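Local structure of exotoxin 5 (Staphylococcus aureus subsp. aureus COL, 3R2I) at residues A[57-69]-A[222-234]. The protein is a secreted superantigen-like protein of unestablished function that probably interferes with host immune defences. Numbering follows the deposited sequence.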
loop_
_atom_site.group_PDB
_atom_site.type_symbol
_atom_site.label_atom_id
_atom_site.label_comp_id
_atom_site.label_asym_id
_atom_site.label_seq_id
_atom_site.Cartn_x
_atom_site.Cartn_y
_atom_site.Cartn_z
ATOM N N LYS A 57 -16.182 -9.523 14.210
ATOM C CA LYS A 57 -15.503 -9.318 15.499
ATOM C C LYS A 57 -13.973 -9.508 15.402
ATOM O O LYS A 57 -13.225 -8.537 15.542
ATOM C CB LYS A 57 -16.121 -10.248 16.570
ATOM C CG LYS A 57 -15.571 -10.085 17.995
ATOM C CD LYS A 57 -16.273 -11.028 18.989
ATOM C CE LYS A 57 -15.681 -10.903 20.397
ATOM N NZ LYS A 57 -16.253 -11.874 21.376
ATOM N N TYR A 58 -13.517 -10.736 15.123
ATOM C CA TYR A 58 -12.071 -11.035 15.023
ATOM C C TYR A 58 -11.422 -10.523 13.725
ATOM O O TYR A 58 -10.241 -10.175 13.718
ATOM C CB TYR A 58 -11.803 -12.544 15.160
ATOM C CG TYR A 58 -12.285 -13.153 16.466
ATOM C CD1 TYR A 58 -11.432 -13.273 17.566
ATOM C CD2 TYR A 58 -13.602 -13.611 16.601
ATOM C CE1 TYR A 58 -11.878 -13.840 18.769
ATOM C CE2 TYR A 58 -14.059 -14.171 17.794
ATOM C CZ TYR A 58 -13.194 -14.286 18.873
ATOM O OH TYR A 58 -13.657 -14.846 20.048
ATOM N N TYR A 59 -12.182 -10.485 12.632
ATOM C CA TYR A 59 -11.648 -10.016 11.352
ATOM C C TYR A 59 -11.288 -8.504 11.393
ATOM O O TYR A 59 -10.249 -8.100 10.858
ATOM C CB TYR A 59 -12.610 -10.341 10.191
ATOM C CG TYR A 59 -11.970 -10.131 8.825
ATOM C CD1 TYR A 59 -11.151 -11.119 8.250
ATOM C CD2 TYR A 59 -12.168 -8.955 8.112
ATOM C CE1 TYR A 59 -10.534 -10.916 6.999
ATOM C CE2 TYR A 59 -11.565 -8.753 6.858
ATOM C CZ TYR A 59 -10.748 -9.730 6.312
ATOM O OH TYR A 59 -10.157 -9.519 5.086
ATOM N N ILE A 60 -12.144 -7.694 12.021
ATOM C CA ILE A 60 -11.923 -6.244 12.192
ATOM C C ILE A 60 -10.708 -5.936 13.120
ATOM O O ILE A 60 -9.967 -4.988 12.857
ATOM C CB ILE A 60 -13.222 -5.526 12.657
ATOM C CG1 ILE A 60 -14.242 -5.510 11.496
ATOM C CG2 ILE A 60 -12.910 -4.105 13.124
ATOM C CD1 ILE A 60 -15.664 -4.988 11.863
ATOM N N ASN A 61 -10.508 -6.739 14.176
ATOM C CA ASN A 61 -9.345 -6.596 15.042
ATOM C C ASN A 61 -8.107 -6.886 14.195
ATOM O O ASN A 61 -7.039 -6.306 14.398
ATOM C CB ASN A 61 -9.344 -7.601 16.203
ATOM C CG ASN A 61 -10.394 -7.314 17.250
ATOM O OD1 ASN A 61 -11.070 -6.279 17.224
ATOM N ND2 ASN A 61 -10.517 -8.232 18.224
ATOM N N MET A 62 -8.237 -7.850 13.297
ATOM C CA MET A 62 -7.147 -8.211 12.395
ATOM C C MET A 62 -6.807 -7.038 11.467
ATOM O O MET A 62 -5.653 -6.670 11.293
ATOM C CB MET A 62 -7.552 -9.445 11.584
ATOM C CG MET A 62 -6.507 -9.927 10.552
ATOM S SD MET A 62 -6.402 -8.987 8.993
ATOM C CE MET A 62 -8.084 -9.266 8.377
ATOM N N LEU A 63 -7.823 -6.464 10.851
ATOM C CA LEU A 63 -7.633 -5.302 9.980
ATOM C C LEU A 63 -6.938 -4.164 10.730
ATOM O O LEU A 63 -5.995 -3.597 10.236
ATOM C CB LEU A 63 -8.962 -4.831 9.409
ATOM C CG LEU A 63 -9.576 -5.782 8.371
ATOM C CD1 LEU A 63 -11.008 -5.391 8.007
ATOM C CD2 LEU A 63 -8.677 -5.875 7.116
ATOM N N HIS A 64 -7.401 -3.873 11.935
ATOM C CA HIS A 64 -6.841 -2.823 12.749
ATOM C C HIS A 64 -5.383 -3.110 13.055
ATOM O O HIS A 64 -4.554 -2.226 12.990
ATOM C CB HIS A 64 -7.589 -2.728 14.065
ATOM C CG HIS A 64 -7.095 -1.621 14.929
ATOM N ND1 HIS A 64 -6.103 -1.799 15.870
ATOM C CD2 HIS A 64 -7.410 -0.305 14.950
ATOM C CE1 HIS A 64 -5.830 -0.638 16.433
ATOM N NE2 HIS A 64 -6.623 0.280 15.908
ATOM N N GLN A 65 -5.070 -4.340 13.429
ATOM C CA GLN A 65 -3.682 -4.670 13.709
ATOM C C GLN A 65 -2.861 -4.557 12.449
ATOM O O GLN A 65 -1.814 -3.954 12.439
ATOM C CB GLN A 65 -3.567 -6.064 14.351
ATOM C CG GLN A 65 -2.182 -6.746 14.273
ATOM C CD GLN A 65 -1.954 -7.627 13.000
ATOM O OE1 GLN A 65 -0.807 -7.977 12.687
ATOM N NE2 GLN A 65 -3.054 -8.021 12.299
ATOM N N TYR A 66 -3.364 -5.084 11.355
ATOM C CA TYR A 66 -2.577 -5.061 10.121
ATOM C C TYR A 66 -2.261 -3.660 9.579
ATOM O O TYR A 66 -1.096 -3.288 9.339
ATOM C CB TYR A 66 -3.299 -5.869 9.085
ATOM C CG TYR A 66 -2.535 -5.999 7.820
ATOM C CD1 TYR A 66 -1.547 -6.954 7.683
ATOM C CD2 TYR A 66 -2.795 -5.157 6.754
ATOM C CE1 TYR A 66 -0.831 -7.036 6.543
ATOM C CE2 TYR A 66 -2.112 -5.269 5.605
ATOM C CZ TYR A 66 -1.137 -6.194 5.488
ATOM O OH TYR A 66 -0.481 -6.292 4.273
ATOM N N TYR A 67 -3.313 -2.866 9.462
ATOM C CA TYR A 67 -3.206 -1.525 8.951
ATOM C C TYR A 67 -2.637 -0.462 9.914
ATOM O O TYR A 67 -2.498 0.696 9.505
ATOM C CB TYR A 67 -4.537 -1.116 8.348
ATOM C CG TYR A 67 -4.763 -1.782 7.025
ATOM C CD1 TYR A 67 -4.039 -1.378 5.907
ATOM C CD2 TYR A 67 -5.698 -2.798 6.867
ATOM C CE1 TYR A 67 -4.234 -1.965 4.682
ATOM C CE2 TYR A 67 -5.883 -3.404 5.618
ATOM C CZ TYR A 67 -5.164 -2.975 4.549
ATOM O OH TYR A 67 -5.389 -3.519 3.314
ATOM N N SER A 68 -2.330 -0.870 11.150
ATOM C CA SER A 68 -1.701 -0.039 12.208
ATOM C C SER A 68 -0.205 -0.281 12.313
ATOM O O SER A 68 0.497 0.400 13.070
ATOM C CB SER A 68 -2.190 -0.456 13.606
ATOM O OG SER A 68 -3.472 0.013 13.855
ATOM N N GLU A 69 0.261 -1.325 11.654
ATOM C CA GLU A 69 1.655 -1.698 11.722
ATOM C C GLU A 69 2.573 -0.648 11.083
ATOM O O GLU A 69 2.153 0.149 10.255
ATOM C CB GLU A 69 1.820 -3.063 11.039
ATOM C CG GLU A 69 3.159 -3.731 11.265
ATOM C CD GLU A 69 3.386 -4.135 12.708
ATOM O OE1 GLU A 69 2.449 -4.699 13.323
ATOM O OE2 GLU A 69 4.514 -3.928 13.205
ATOM N N ASP A 222 -12.344 -1.931 -1.110
ATOM C CA ASP A 222 -13.410 -2.129 -0.131
ATOM C C ASP A 222 -12.759 -2.182 1.259
ATOM O O ASP A 222 -11.906 -3.042 1.514
ATOM C CB ASP A 222 -14.141 -3.406 -0.518
ATOM C CG ASP A 222 -15.200 -3.830 0.466
ATOM O OD1 ASP A 222 -15.399 -3.182 1.514
ATOM O OD2 ASP A 222 -15.825 -4.871 0.178
ATOM N N LEU A 223 -13.126 -1.243 2.137
ATOM C CA LEU A 223 -12.574 -1.185 3.491
ATOM C C LEU A 223 -12.899 -2.364 4.395
ATOM O O LEU A 223 -12.184 -2.591 5.401
ATOM C CB LEU A 223 -12.984 0.117 4.199
ATOM C CG LEU A 223 -12.478 1.426 3.576
ATOM C CD1 LEU A 223 -12.996 2.661 4.279
ATOM C CD2 LEU A 223 -10.932 1.401 3.557
ATOM N N SER A 224 -13.938 -3.134 4.047
ATOM C CA SER A 224 -14.361 -4.268 4.865
ATOM C C SER A 224 -13.490 -5.526 4.711
ATOM O O SER A 224 -13.702 -6.515 5.389
ATOM C CB SER A 224 -15.815 -4.631 4.544
ATOM O OG SER A 224 -15.891 -5.264 3.275
ATOM N N GLU A 225 -12.519 -5.474 3.808
ATOM C CA GLU A 225 -11.615 -6.568 3.586
ATOM C C GLU A 225 -10.209 -6.022 3.390
ATOM O O GLU A 225 -10.027 -4.904 2.918
ATOM C CB GLU A 225 -11.924 -7.272 2.258
ATOM C CG GLU A 225 -13.257 -7.959 2.090
ATOM C CD GLU A 225 -13.297 -8.792 0.783
ATOM O OE1 GLU A 225 -14.001 -9.832 0.743
ATOM O OE2 GLU A 225 -12.585 -8.434 -0.188
ATOM N N LYS A 226 -9.227 -6.867 3.624
ATOM C CA LYS A 226 -7.819 -6.539 3.410
ATOM C C LYS A 226 -7.535 -6.581 1.925
ATOM O O LYS A 226 -8.088 -7.430 1.208
ATOM C CB LYS A 226 -6.995 -7.626 4.068
ATOM C CG LYS A 226 -5.472 -7.492 3.992
ATOM C CD LYS A 226 -4.848 -8.651 4.793
ATOM C CE LYS A 226 -3.330 -8.612 4.738
ATOM N NZ LYS A 226 -2.665 -9.733 5.445
ATOM N N LEU A 227 -6.653 -5.716 1.445
ATOM C CA LEU A 227 -6.352 -5.728 0.009
ATOM C C LEU A 227 -5.892 -7.151 -0.374
ATOM O O LEU A 227 -5.176 -7.764 0.397
ATOM C CB LEU A 227 -5.254 -4.716 -0.308
ATOM C CG LEU A 227 -4.966 -4.409 -1.776
ATOM C CD1 LEU A 227 -6.163 -3.709 -2.394
ATOM C CD2 LEU A 227 -3.725 -3.509 -1.838
ATOM N N SER A 228 -6.304 -7.684 -1.531
ATOM C CA SER A 228 -5.899 -9.031 -1.897
ATOM C C SER A 228 -4.402 -9.018 -2.159
ATOM O O SER A 228 -3.854 -8.007 -2.520
ATOM C CB SER A 228 -6.609 -9.514 -3.166
ATOM O OG SER A 228 -6.230 -8.670 -4.254
ATOM N N PHE A 229 -3.735 -10.140 -1.982
ATOM C CA PHE A 229 -2.310 -10.187 -2.266
ATOM C C PHE A 229 -1.993 -9.859 -3.717
ATOM O O PHE A 229 -0.959 -9.274 -4.014
ATOM C CB PHE A 229 -1.708 -11.574 -1.936
ATOM C CG PHE A 229 -1.784 -11.935 -0.475
ATOM C CD1 PHE A 229 -2.493 -13.035 -0.057
ATOM C CD2 PHE A 229 -1.182 -11.120 0.484
ATOM C CE1 PHE A 229 -2.568 -13.375 1.299
ATOM C CE2 PHE A 229 -1.249 -11.423 1.832
ATOM C CZ PHE A 229 -1.960 -12.551 2.254
ATOM N N GLU A 230 -2.855 -10.247 -4.634
ATOM C CA GLU A 230 -2.556 -9.974 -6.029
ATOM C C GLU A 230 -2.523 -8.470 -6.394
ATOM O O GLU A 230 -1.729 -8.034 -7.254
ATOM C CB GLU A 230 -3.477 -10.766 -6.937
ATOM C CG GLU A 230 -3.044 -10.644 -8.422
ATOM C CD GLU A 230 -3.350 -11.884 -9.255
ATOM O OE1 GLU A 230 -4.142 -11.740 -10.218
ATOM O OE2 GLU A 230 -2.820 -12.993 -8.928
ATOM N N ARG A 231 -3.316 -7.665 -5.690
ATOM C CA ARG A 231 -3.365 -6.246 -5.966
ATOM C C ARG A 231 -2.208 -5.511 -5.307
ATOM O O ARG A 231 -1.934 -4.368 -5.601
ATOM C CB ARG A 231 -4.715 -5.693 -5.586
ATOM C CG ARG A 231 -5.840 -6.343 -6.417
ATOM C CD ARG A 231 -7.208 -5.841 -5.952
ATOM N NE ARG A 231 -7.461 -4.441 -6.290
ATOM C CZ ARG A 231 -8.463 -3.695 -5.801
ATOM N NH1 ARG A 231 -9.278 -4.154 -4.854
ATOM N NH2 ARG A 231 -8.631 -2.450 -6.236
ATOM N N MET A 232 -1.490 -6.199 -4.449
ATOM C CA MET A 232 -0.326 -5.624 -3.806
ATOM C C MET A 232 0.842 -5.461 -4.795
ATOM O O MET A 232 1.900 -4.912 -4.427
ATOM C CB MET A 232 0.099 -6.486 -2.619
ATOM C CG MET A 232 -0.872 -6.456 -1.468
ATOM S SD MET A 232 -0.281 -7.414 -0.086
ATOM C CE MET A 232 -1.688 -7.156 1.019
ATOM N N PHE A 233 0.666 -5.936 -6.032
ATOM C CA PHE A 233 1.695 -5.770 -7.073
ATOM C C PHE A 233 1.366 -4.673 -8.070
ATOM O O PHE A 233 2.245 -4.245 -8.794
ATOM C CB PHE A 233 1.950 -7.073 -7.822
ATOM C CG PHE A 233 2.440 -8.154 -6.929
ATOM C CD1 PHE A 233 3.790 -8.369 -6.764
ATOM C CD2 PHE A 233 1.547 -8.875 -6.164
ATOM C CE1 PHE A 233 4.237 -9.326 -5.890
ATOM C CE2 PHE A 233 1.989 -9.846 -5.282
ATOM C CZ PHE A 233 3.318 -10.086 -5.148
ATOM N N ASP A 234 0.109 -4.229 -8.122
ATOM C CA ASP A 234 -0.267 -3.176 -9.055
ATOM C C ASP A 234 0.450 -1.879 -8.719
ATOM O O ASP A 234 0.566 -1.474 -7.560
ATOM C CB ASP A 234 -1.758 -2.892 -9.030
ATOM C CG ASP A 234 -2.598 -4.067 -9.440
ATOM O OD1 ASP A 234 -2.081 -5.164 -9.731
ATOM O OD2 ASP A 234 -3.821 -3.865 -9.467
#
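Two tyrosines of helix 57-68 accept hydrogen bonds from consecutive amides of the loop after strand 218-222, which suits a long, flat side chain ending in a hydroxyl. Lys226 N donates to Tyr59 OH over 3.2 Å, although Tyr59 is less well ordered. Leu227 N donates to Tyr67 OH over 3.1 Å, and both bonds are nearly straight. Tyr67 OH also bonds Asp186 of helix 182-197, so the loop amide and that helix share one hydroxyl.

Lys226 supplies both charge and a hydrocarbon stem. It runs out fully extended, its CG trans to the backbone N (chi1 -179°), crosses Tyr66 at about a right angle and lays CE over one ring face, 3.5 Å from the centroid, a CH-pi contact. NZ forms an off-centre cation-pi contact with the same ring and a salt bridge to Glu125, whose other carboxylate oxygen bonds Tyr66 OH.

Van der Waals contacts surround these bonds: CD2 of the branched Leu63 lies against the backbone at Lys226, 3.7 Å from its N, and the extended, unbranched Met232 brings its methyl CE to Tyr66 OH.

The N-terminal helix is thereby joined to a loop of the beta-grasp domain, consistent with the two-domain superantigen fold, in which this helix packs against the C-terminal domain.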